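PDB 5YSC: vitamin B12-binding protein from Vibrio cholerae O395, which binds vitamin B12 in the periplasm and probably delivers it to the BtuC subunits of the BtuCDF ABC transporter for import. Local coordinates for residues 21-35 and 42-56. Numbering follows the deposited sequence.
Sequences ERIISLAPHATEIAY and KLVAVSEYSDYPPQA. With SO4 (sulfate ion), chain C.
Thr31 OG1 is gripped by two hydroxyls, hydrogen-bonding to Ser50 OG at 2.8 Å across the contact and to Ser25 OG within its own segment. With its methyl anti to the backbone N, Thr31 keeps OG1 beside that N (chi1 -62°), facing Ser50, while CG2 packs on Ala56 CB. The buried hydroxyls thus tie the first turn of helix 28-36 to the type II turn Ser47-Ser50, whose Tyr49 O and CB lie against the Pro28 ring. A water donates to both Pro28 O and Tyr52 O, bridging the helix start to the loop.

Strands 23-25 and 43-45 run parallel, joined by Val44 N to Ile23 O (2.8 Å, nearly straight at 170°), Ile23 N to Lys42 O and Ser25 N to Ala45 O, with a beta bulge shifting the register between the Ile23-Leu43 and Ile24-Ala45 bridges. Farther along the helix, Pro53, which follows a cis peptide bond, lays CG over the Tyr35 ring face, 4.1 Å from its centroid; Leu43 CD1 approaches the ring obliquely. Glu32 crosses Tyr52 at about a right angle, its carboxylate engaged by Arg249 and Arg253.

Pro28, His29, Glu48 and Tyr49 line the cyanocobalamin pocket. This right-handed beta-alpha-beta unit forms one border of a four-stranded parallel sheet: strand 43-45 is outermost, strand 80-83 flanks 23-25, and helix 70-76 packs against Ile24 and Ala45.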
ATOM      1  N   GLU A  21      -3.790 -21.246 -14.540  1.00 28.79           N
ATOM      2  CA  GLU A  21      -3.988 -20.803 -15.862  1.00 32.45           C
ATOM      3  C   GLU A  21      -4.933 -19.658 -16.048  1.00 29.35           C
ATOM      4  O   GLU A  21      -4.864 -19.067 -17.034  1.00 28.16           O
ATOM      5  CB  GLU A  21      -4.555 -21.923 -16.708  1.00 38.34           C
ATOM      6  CG  GLU A  21      -3.582 -22.998 -17.108  1.00 44.82           C
ATOM      7  CD  GLU A  21      -2.295 -22.523 -17.787  1.00 47.95           C
ATOM      8  OE1 GLU A  21      -1.246 -23.080 -17.471  1.00 48.91           O
ATOM      9  OE2 GLU A  21      -2.367 -21.690 -18.649  1.00 47.25           O
ATOM     10  N   ARG A  22      -5.795 -19.387 -15.079  1.00 24.25           N
ATOM     11  CA  ARG A  22      -6.814 -18.339 -15.168  1.00 21.73           C
ATOM     12  C   ARG A  22      -6.839 -17.636 -13.808  1.00 20.83           C
ATOM     13  O   ARG A  22      -7.496 -18.097 -12.874  1.00 21.33           O
ATOM     14  CB  ARG A  22      -8.181 -18.913 -15.518  1.00 24.39           C
ATOM     15  CG  ARG A  22      -8.242 -19.611 -16.867  1.00 30.54           C
ATOM     16  CD  ARG A  22      -9.662 -19.912 -17.235  1.00 33.29           C
ATOM     17  NE  ARG A  22     -10.418 -18.673 -17.356  1.00 39.12           N
ATOM     18  CZ  ARG A  22     -10.487 -17.949 -18.465  1.00 41.58           C
ATOM     19  NH1 ARG A  22      -9.863 -18.344 -19.562  1.00 42.28           N
ATOM     20  NH2 ARG A  22     -11.184 -16.825 -18.475  1.00 35.43           N
ATOM     21  N   ILE A  23      -6.097 -16.540 -13.675  1.00 21.60           N
ATOM     22  CA  ILE A  23      -5.886 -15.922 -12.365  1.00 18.61           C
ATOM     23  C   ILE A  23      -6.669 -14.616 -12.301  1.00 19.29           C
ATOM     24  O   ILE A  23      -6.718 -13.865 -13.271  1.00 17.23           O
ATOM     25  CB  ILE A  23      -4.381 -15.699 -12.098  1.00 18.78           C
ATOM     26  CG1 ILE A  23      -3.626 -17.020 -12.217  1.00 22.08           C
ATOM     27  CG2 ILE A  23      -4.134 -15.177 -10.686  1.00 17.18           C
ATOM     28  CD1 ILE A  23      -2.114 -16.903 -12.035  1.00 19.99           C
ATOM     29  N   ILE A  24      -7.292 -14.341 -11.155  1.00 17.01           N
ATOM     30  CA  ILE A  24      -7.999 -13.078 -10.950  1.00 15.94           C
ATOM     31  C   ILE A  24      -7.380 -12.380  -9.756  1.00 15.69           C
ATOM     32  O   ILE A  24      -7.128 -13.016  -8.733  1.00 15.77           O
ATOM     33  CB  ILE A  24      -9.499 -13.312 -10.733  1.00 16.70           C
ATOM     34  CG1 ILE A  24     -10.131 -13.764 -12.057  1.00 16.74           C
ATOM     35  CG2 ILE A  24     -10.207 -12.052 -10.206  1.00 16.19           C
ATOM     36  CD1 ILE A  24     -11.636 -14.023 -11.956  1.00 22.21           C
ATOM     37  N   SER A  25      -7.128 -11.076  -9.894  1.00 13.56           N
ATOM     38  CA  SER A  25      -6.623 -10.228  -8.816  1.00 12.12           C
ATOM     39  C   SER A  25      -7.718  -9.275  -8.370  1.00 14.25           C
ATOM     40  O   SER A  25      -8.350  -8.601  -9.201  1.00 11.52           O
ATOM     41  CB  SER A  25      -5.415  -9.413  -9.272  1.00 11.13           C
ATOM     42  OG  SER A  25      -5.163  -8.389  -8.344  1.00 10.75           O
ATOM     43  N   LEU A  26      -7.898  -9.187  -7.063  1.00 10.27           N
ATOM     44  CA  LEU A  26      -8.928  -8.327  -6.493  1.00 12.02           C
ATOM     45  C   LEU A  26      -8.380  -7.026  -5.901  1.00 11.94           C
ATOM     46  O   LEU A  26      -9.097  -6.361  -5.152  1.00 12.55           O
ATOM     47  CB  LEU A  26      -9.717  -9.097  -5.441  1.00 13.44           C
ATOM     48  CG  LEU A  26     -10.386 -10.392  -5.921  1.00 12.00           C
ATOM     49  CD1 LEU A  26     -11.125 -11.035  -4.752  1.00 12.61           C
ATOM     50  CD2 LEU A  26     -11.354 -10.162  -7.081  1.00 15.81           C
ATOM     51  N   ALA A  27      -7.124  -6.653  -6.196  1.00  9.69           N
ATOM     52  CA  ALA A  27      -6.579  -5.407  -5.650  1.00 10.39           C
ATOM     53  C   ALA A  27      -5.448  -4.873  -6.530  1.00  8.31           C
ATOM     54  O   ALA A  27      -4.745  -5.656  -7.168  1.00  9.49           O
ATOM     55  CB  ALA A  27      -6.060  -5.583  -4.218  1.00 11.21           C
ATOM     56  N   PRO A  28      -5.251  -3.550  -6.566  1.00  9.51           N
ATOM     57  CA  PRO A  28      -4.098  -3.003  -7.306  1.00 10.02           C
ATOM     58  C   PRO A  28      -2.782  -3.591  -6.857  1.00  8.57           C
ATOM     59  O   PRO A  28      -1.943  -3.931  -7.705  1.00  8.28           O
ATOM     60  CB  PRO A  28      -4.181  -1.510  -7.005  1.00  8.96           C
ATOM     61  CG  PRO A  28      -5.632  -1.239  -6.779  1.00  9.79           C
ATOM     62  CD  PRO A  28      -6.110  -2.490  -5.998  1.00 10.71           C
ATOM     63  N   HIS A  29      -2.551  -3.693  -5.550  1.00  9.36           N
ATOM     64  CA  HIS A  29      -1.282  -4.252  -5.098  1.00  8.60           C
ATOM     65  C   HIS A  29      -1.170  -5.701  -5.508  1.00  8.38           C
ATOM     66  O   HIS A  29      -0.088  -6.172  -5.875  1.00  9.83           O
ATOM     67  CB  HIS A  29      -1.113  -4.129  -3.585  1.00  8.33           C
ATOM     68  CG  HIS A  29      -1.657  -5.313  -2.823  1.00 11.37           C
ATOM     69  ND1 HIS A  29      -2.997  -5.470  -2.539  1.00 11.90           N
ATOM     70  CD2 HIS A  29      -1.040  -6.435  -2.381  1.00 11.95           C
ATOM     71  CE1 HIS A  29      -3.179  -6.629  -1.937  1.00 12.59           C
ATOM     72  NE2 HIS A  29      -2.006  -7.222  -1.814  1.00 11.02           N
ATOM     73  N   ALA A  30      -2.299  -6.424  -5.479  1.00  8.95           N
ATOM     74  CA  ALA A  30      -2.261  -7.839  -5.812  1.00  8.14           C
ATOM     75  C   ALA A  30      -1.899  -8.062  -7.277  1.00  9.25           C
ATOM     76  O   ALA A  30      -1.263  -9.077  -7.618  1.00 10.54           O
ATOM     77  CB  ALA A  30      -3.602  -8.464  -5.468  1.00 10.54           C
ATOM     78  N   THR A  31      -2.267  -7.123  -8.138  1.00  8.10           N
ATOM     79  CA  THR A  31      -1.891  -7.185  -9.528  1.00  7.69           C
ATOM     80  C   THR A  31      -0.397  -6.946  -9.680  1.00  7.13           C
ATOM     81  O   THR A  31       0.275  -7.670 -10.429  1.00  8.63           O
ATOM     82  CB  THR A  31      -2.717  -6.169 -10.309  1.00  8.85           C
ATOM     83  OG1 THR A  31      -4.095  -6.535 -10.195  1.00  8.97           O
ATOM     84  CG2 THR A  31      -2.298  -6.100 -11.767  1.00  9.10           C
ATOM     85  N   GLU A  32       0.146  -5.983  -8.947  1.00 10.04           N
ATOM     86  CA  GLU A  32       1.591  -5.783  -9.022  1.00  9.82           C
ATOM     87  C   GLU A  32       2.345  -7.038  -8.577  1.00 10.46           C
ATOM     88  O   GLU A  32       3.302  -7.472  -9.228  1.00 11.38           O
ATOM     89  CB  GLU A  32       2.025  -4.548  -8.206  1.00  9.39           C
ATOM     90  CG  GLU A  32       1.428  -3.218  -8.744  1.00  8.76           C
ATOM     91  CD  GLU A  32       2.149  -1.964  -8.323  1.00  7.67           C
ATOM     92  OE1 GLU A  32       3.400  -1.956  -8.287  1.00  8.30           O
ATOM     93  OE2 GLU A  32       1.451  -0.956  -8.046  1.00  9.61           O
ATOM     94  N   ILE A  33       1.952  -7.619  -7.440  1.00 10.20           N
ATOM     95  CA  ILE A  33       2.668  -8.780  -6.913  1.00 10.48           C
ATOM     96  C   ILE A  33       2.510  -9.967  -7.833  1.00 11.93           C
ATOM     97  O   ILE A  33       3.440 -10.781  -7.972  1.00 13.13           O
ATOM     98  CB  ILE A  33       2.178  -9.091  -5.487  1.00 14.49           C
ATOM     99  CG1 ILE A  33       2.658  -7.999  -4.513  1.00 14.35           C
ATOM    100  CG2 ILE A  33       2.643 -10.439  -5.073  1.00 26.73           C
ATOM    101  CD1 ILE A  33       4.050  -7.819  -4.464  1.00 21.63           C
ATOM    102  N   ALA A  34       1.341 -10.092  -8.466  1.00 11.16           N
ATOM    103  CA  ALA A  34       1.121 -11.183  -9.421  1.00 11.56           C
ATOM    104  C   ALA A  34       2.110 -11.100 -10.580  1.00 13.25           C
ATOM    105  O   ALA A  34       2.740 -12.105 -10.945  1.00 14.89           O
ATOM    106  CB  ALA A  34      -0.328 -11.188  -9.917  1.00 12.52           C
ATOM    107  N   TYR A  35       2.283  -9.906 -11.162  1.00 12.49           N
ATOM    108  CA  TYR A  35       3.272  -9.776 -12.238  1.00 14.49           C
ATOM    109  C   TYR A  35       4.681 -10.055 -11.740  1.00 16.84           C
ATOM    110  O   TYR A  35       5.444 -10.769 -12.412  1.00 16.84           O
ATOM    111  CB  TYR A  35       3.209  -8.389 -12.884  1.00 13.78           C
ATOM    112  CG  TYR A  35       2.185  -8.284 -13.985  1.00 14.18           C
ATOM    113  CD1 TYR A  35       0.883  -7.959 -13.693  1.00 16.58           C
ATOM    114  CD2 TYR A  35       2.513  -8.489 -15.329  1.00 16.00           C
ATOM    115  CE1 TYR A  35      -0.073  -7.854 -14.671  1.00 19.20           C
ATOM    116  CE2 TYR A  35       1.556  -8.390 -16.310  1.00 18.52           C
ATOM    117  CZ  TYR A  35       0.253  -8.058 -15.979  1.00 20.12           C
ATOM    118  OH  TYR A  35      -0.737  -7.925 -16.978  1.00 23.81           O
ATOM    119  N   LYS A  42      -1.026 -14.957 -16.928  1.00 23.16           N
ATOM    120  CA  LYS A  42      -2.182 -15.811 -16.621  1.00 20.64           C
ATOM    121  C   LYS A  42      -3.344 -15.053 -15.999  1.00 16.71           C
ATOM    122  O   LYS A  42      -4.394 -15.654 -15.741  1.00 18.42           O
ATOM    123  CB  LYS A  42      -1.777 -16.957 -15.691  1.00 20.39           C
ATOM    124  CG  LYS A  42      -0.665 -17.813 -16.205  1.00 24.27           C
ATOM    125  CD  LYS A  42      -0.983 -18.356 -17.545  1.00 30.65           C
ATOM    126  CE  LYS A  42       0.051 -19.380 -17.912  1.00 36.10           C
ATOM    127  NZ  LYS A  42      -0.090 -19.675 -19.336  1.00 41.20           N
ATOM    128  N   LEU A  43      -3.197 -13.744 -15.762  1.00 21.08           N
ATOM    129  CA  LEU A  43      -4.318 -12.954 -15.289  1.00 19.14           C
ATOM    130  C   LEU A  43      -5.397 -12.840 -16.341  1.00 23.38           C
ATOM    131  O   LEU A  43      -5.137 -12.525 -17.514  1.00 23.53           O
ATOM    132  CB  LEU A  43      -3.875 -11.551 -14.882  1.00 15.23           C
ATOM    133  CG  LEU A  43      -3.009 -11.504 -13.651  1.00 14.74           C
ATOM    134  CD1 LEU A  43      -2.318 -10.131 -13.534  1.00 13.47           C
ATOM    135  CD2 LEU A  43      -3.828 -11.768 -12.414  1.00 14.98           C
ATOM    136  N   VAL A  44      -6.633 -13.055 -15.909  1.00 16.89           N
ATOM    137  CA  VAL A  44      -7.791 -12.883 -16.775  1.00 18.19           C
ATOM    138  C   VAL A  44      -8.734 -11.805 -16.258  1.00 18.45           C
ATOM    139  O   VAL A  44      -9.690 -11.458 -16.962  1.00 20.65           O
ATOM    140  CB  VAL A  44      -8.554 -14.214 -16.993  1.00 19.49           C
ATOM    141  CG1 VAL A  44      -7.662 -15.262 -17.629  1.00 20.34           C
ATOM    142  CG2 VAL A  44      -9.113 -14.749 -15.684  1.00 20.97           C
ATOM    143  N   ALA A  45      -8.501 -11.268 -15.056  1.00 16.84           N
ATOM    144  CA  ALA A  45      -9.217 -10.089 -14.586  1.00 14.23           C
ATOM    145  C   ALA A  45      -8.494  -9.528 -13.372  1.00 12.47           C
ATOM    146  O   ALA A  45      -7.767 -10.252 -12.670  1.00 13.46           O
ATOM    147  CB  ALA A  45     -10.681 -10.386 -14.222  1.00 17.59           C
ATOM    148  N   VAL A  46      -8.713  -8.239 -13.137  1.00 16.48           N
ATOM    149  CA  VAL A  46      -8.065  -7.501 -12.061  1.00 15.00           C
ATOM    150  C   VAL A  46      -9.084  -6.522 -11.482  1.00 16.79           C
ATOM    151  O   VAL A  46     -10.272  -6.559 -11.823  1.00 18.32           O
ATOM    152  CB  VAL A  46      -6.792  -6.780 -12.553  1.00 15.77           C
ATOM    153  CG1 VAL A  46      -5.746  -7.793 -13.034  1.00 14.62           C
ATOM    154  CG2 VAL A  46      -7.139  -5.735 -13.597  1.00 17.12           C
ATOM    155  N   SER A  47      -8.634  -5.651 -10.590  1.00 11.91           N
ATOM    156  CA  SER A  47      -9.451  -4.634  -9.957  1.00 12.85           C
ATOM    157  C   SER A  47      -9.357  -3.306 -10.695  1.00 16.23           C
ATOM    158  O   SER A  47      -8.446  -3.074 -11.483  1.00 14.22           O
ATOM    159  CB  SER A  47      -9.006  -4.438  -8.519  1.00 13.68           C
ATOM    160  OG  SER A  47      -7.821  -3.673  -8.464  1.00 12.19           O
ATOM    161  N   GLU A  48     -10.331  -2.438 -10.430  1.00 15.68           N
ATOM    162  CA  GLU A  48     -10.174  -1.027 -10.744  1.00 16.64           C
ATOM    163  C   GLU A  48      -8.907  -0.533 -10.057  1.00 17.70           C
ATOM    164  O   GLU A  48      -8.537  -1.008  -8.981  1.00 15.63           O
ATOM    165  CB  GLU A  48     -11.398  -0.214 -10.281  1.00 17.65           C
ATOM    166  CG  GLU A  48     -12.640  -0.409 -11.164  1.00 20.51           C
ATOM    167  CD  GLU A  48     -13.889   0.363 -10.693  1.00 27.99           C
ATOM    168  OE1 GLU A  48     -13.797   1.498 -10.189  1.00 25.58           O
ATOM    169  OE2 GLU A  48     -14.994  -0.207 -10.824  1.00 32.65           O
ATOM    170  N   TYR A  49      -8.208   0.376 -10.719  1.00 19.51           N
ATOM    171  CA  TYR A  49      -6.914   0.875 -10.291  1.00 17.10           C
ATOM    172  C   TYR A  49      -5.785  -0.141 -10.376  1.00 15.30           C
ATOM    173  O   TYR A  49      -4.683   0.164  -9.928  1.00 15.53           O
ATOM    174  CB  TYR A  49      -6.977   1.445  -8.884  1.00 16.90           C
ATOM    175  CG  TYR A  49      -7.488   2.845  -8.910  1.00 19.27           C
ATOM    176  CD1 TYR A  49      -8.830   3.083  -8.942  1.00 22.70           C
ATOM    177  CD2 TYR A  49      -6.629   3.911  -8.947  1.00 23.00           C
ATOM    178  CE1 TYR A  49      -9.333   4.374  -8.984  1.00 23.88           C
ATOM    179  CE2 TYR A  49      -7.097   5.210  -8.986  1.00 26.03           C
ATOM    180  CZ  TYR A  49      -8.456   5.429  -9.001  1.00 29.18           C
ATOM    181  OH  TYR A  49      -8.933   6.711  -9.037  1.00 37.06           O
ATOM    182  N   SER A  50      -5.998  -1.308 -10.973  1.00 14.99           N
ATOM    183  CA  SER A  50      -4.891  -2.208 -11.310  1.00 12.13           C
ATOM    184  C   SER A  50      -4.267  -1.659 -12.581  1.00 13.67           C
ATOM    185  O   SER A  50      -4.544  -2.111 -13.694  1.00 16.13           O
ATOM    186  CB  SER A  50      -5.358  -3.648 -11.490  1.00 13.88           C
ATOM    187  OG  SER A  50      -5.751  -4.242 -10.272  1.00 13.37           O
ATOM    188  N   ASP A  51      -3.421  -0.644 -12.403  1.00 13.79           N
ATOM    189  CA  ASP A  51      -2.807   0.076 -13.523  1.00 12.64           C
ATOM    190  C   ASP A  51      -1.303  -0.111 -13.601  1.00 11.88           C
ATOM    191  O   ASP A  51      -0.620   0.654 -14.311  1.00 13.06           O
ATOM    192  CB  ASP A  51      -3.125   1.553 -13.426  1.00 14.85           C
ATOM    193  CG  ASP A  51      -2.659   2.180 -12.121  1.00 17.32           C
ATOM    194  OD1 ASP A  51      -1.890   1.564 -11.324  1.00 13.02           O
ATOM    195  OD2 ASP A  51      -3.066   3.342 -11.913  1.00 21.49           O
ATOM    196  N   TYR A  52      -0.759  -1.094 -12.877  1.00 10.77           N
ATOM    197  CA  TYR A  52       0.646  -1.331 -12.872  1.00 10.48           C
ATOM    198  C   TYR A  52       0.934  -2.826 -12.759  1.00 10.02           C
ATOM    199  O   TYR A  52       0.346  -3.490 -11.890  1.00 10.62           O
ATOM    200  CB  TYR A  52       1.377  -0.619 -11.748  1.00  7.55           C
ATOM    201  CG  TYR A  52       2.850  -0.596 -12.039  1.00  9.57           C
ATOM    202  CD1 TYR A  52       3.387   0.396 -12.831  1.00  7.65           C
ATOM    203  CD2 TYR A  52       3.682  -1.629 -11.625  1.00  9.36           C
ATOM    204  CE1 TYR A  52       4.710   0.386 -13.173  1.00  8.88           C
ATOM    205  CE2 TYR A  52       5.057  -1.636 -11.964  1.00  8.78           C
ATOM    206  CZ  TYR A  52       5.544  -0.621 -12.752  1.00  8.45           C
ATOM    207  OH  TYR A  52       6.901  -0.632 -13.093  1.00 10.28           O
ATOM    208  N   PRO A  53       1.838  -3.367 -13.556  1.00  7.44           N
ATOM    209  CA  PRO A  53       2.482  -2.763 -14.739  1.00  8.10           C
ATOM    210  C   PRO A  53       1.403  -2.287 -15.700  1.00  9.03           C
ATOM    211  O   PRO A  53       0.263  -2.752 -15.657  1.00 10.85           O
ATOM    212  CB  PRO A  53       3.271  -3.922 -15.333  1.00 14.17           C
ATOM    213  CG  PRO A  53       3.531  -4.855 -14.226  1.00 14.72           C
ATOM    214  CD  PRO A  53       2.248  -4.775 -13.395  1.00 10.25           C
ATOM    215  N   PRO A  54       1.694  -1.290 -16.536  1.00 10.31           N
ATOM    216  CA  PRO A  54       0.591  -0.639 -17.246  1.00 10.90           C
ATOM    217  C   PRO A  54      -0.217  -1.535 -18.175  1.00 13.73           C
ATOM    218  O   PRO A  54      -1.377  -1.220 -18.421  1.00 14.97           O
ATOM    219  CB  PRO A  54       1.297   0.503 -18.012  1.00 11.36           C
ATOM    220  CG  PRO A  54       2.550   0.779 -17.162  1.00 11.76           C
ATOM    221  CD  PRO A  54       2.972  -0.566 -16.655  1.00 10.37           C
ATOM    222  N   GLN A  55       0.344  -2.622 -18.706  1.00 14.51           N
ATOM    223  CA  GLN A  55      -0.432  -3.516 -19.564  1.00 16.91           C
ATOM    224  C   GLN A  55      -1.664  -4.055 -18.827  1.00 18.50           C
ATOM    225  O   GLN A  55      -2.603  -4.533 -19.462  1.00 20.45           O
ATOM    226  CB  GLN A  55       0.428  -4.682 -20.066  1.00 20.08           C
ATOM    227  CG  GLN A  55       0.992  -5.573 -19.019  1.00 19.85           C
ATOM    228  CD  GLN A  55       2.227  -6.328 -19.495  1.00 28.42           C
ATOM    229  OE1 GLN A  55       3.312  -6.204 -18.909  1.00 29.36           O
ATOM    230  NE2 GLN A  55       2.069  -7.107 -20.569  1.00 27.93           N
ATOM    231  N   ALA A  56      -1.668  -3.964 -17.497  1.00 13.69           N
ATOM    232  CA  ALA A  56      -2.796  -4.466 -16.714  1.00 14.01           C
ATOM    233  C   ALA A  56      -4.060  -3.672 -16.984  1.00 16.83           C
ATOM    234  O   ALA A  56      -5.163  -4.160 -16.699  1.00 17.84           O
ATOM    235  CB  ALA A  56      -2.505  -4.439 -15.204  1.00 13.59           C
TER
HETATM  236  S   SO4 C 402      -9.841   1.355 -13.849  1.00 51.59           S
HETATM  237  O1  SO4 C 402      -8.440   0.916 -13.714  1.00 36.29           O
HETATM  238  O2  SO4 C 402      -9.979   2.229 -15.015  1.00 62.11           O
HETATM  239  O3  SO4 C 402     -10.204   2.101 -12.645  1.00 54.97           O
HETATM  240  O4  SO4 C 402     -10.741   0.219 -14.049  1.00 57.24           O
HETATM  241  O   HOH W   1      -1.751  -2.691 -10.375  1.00  9.44           O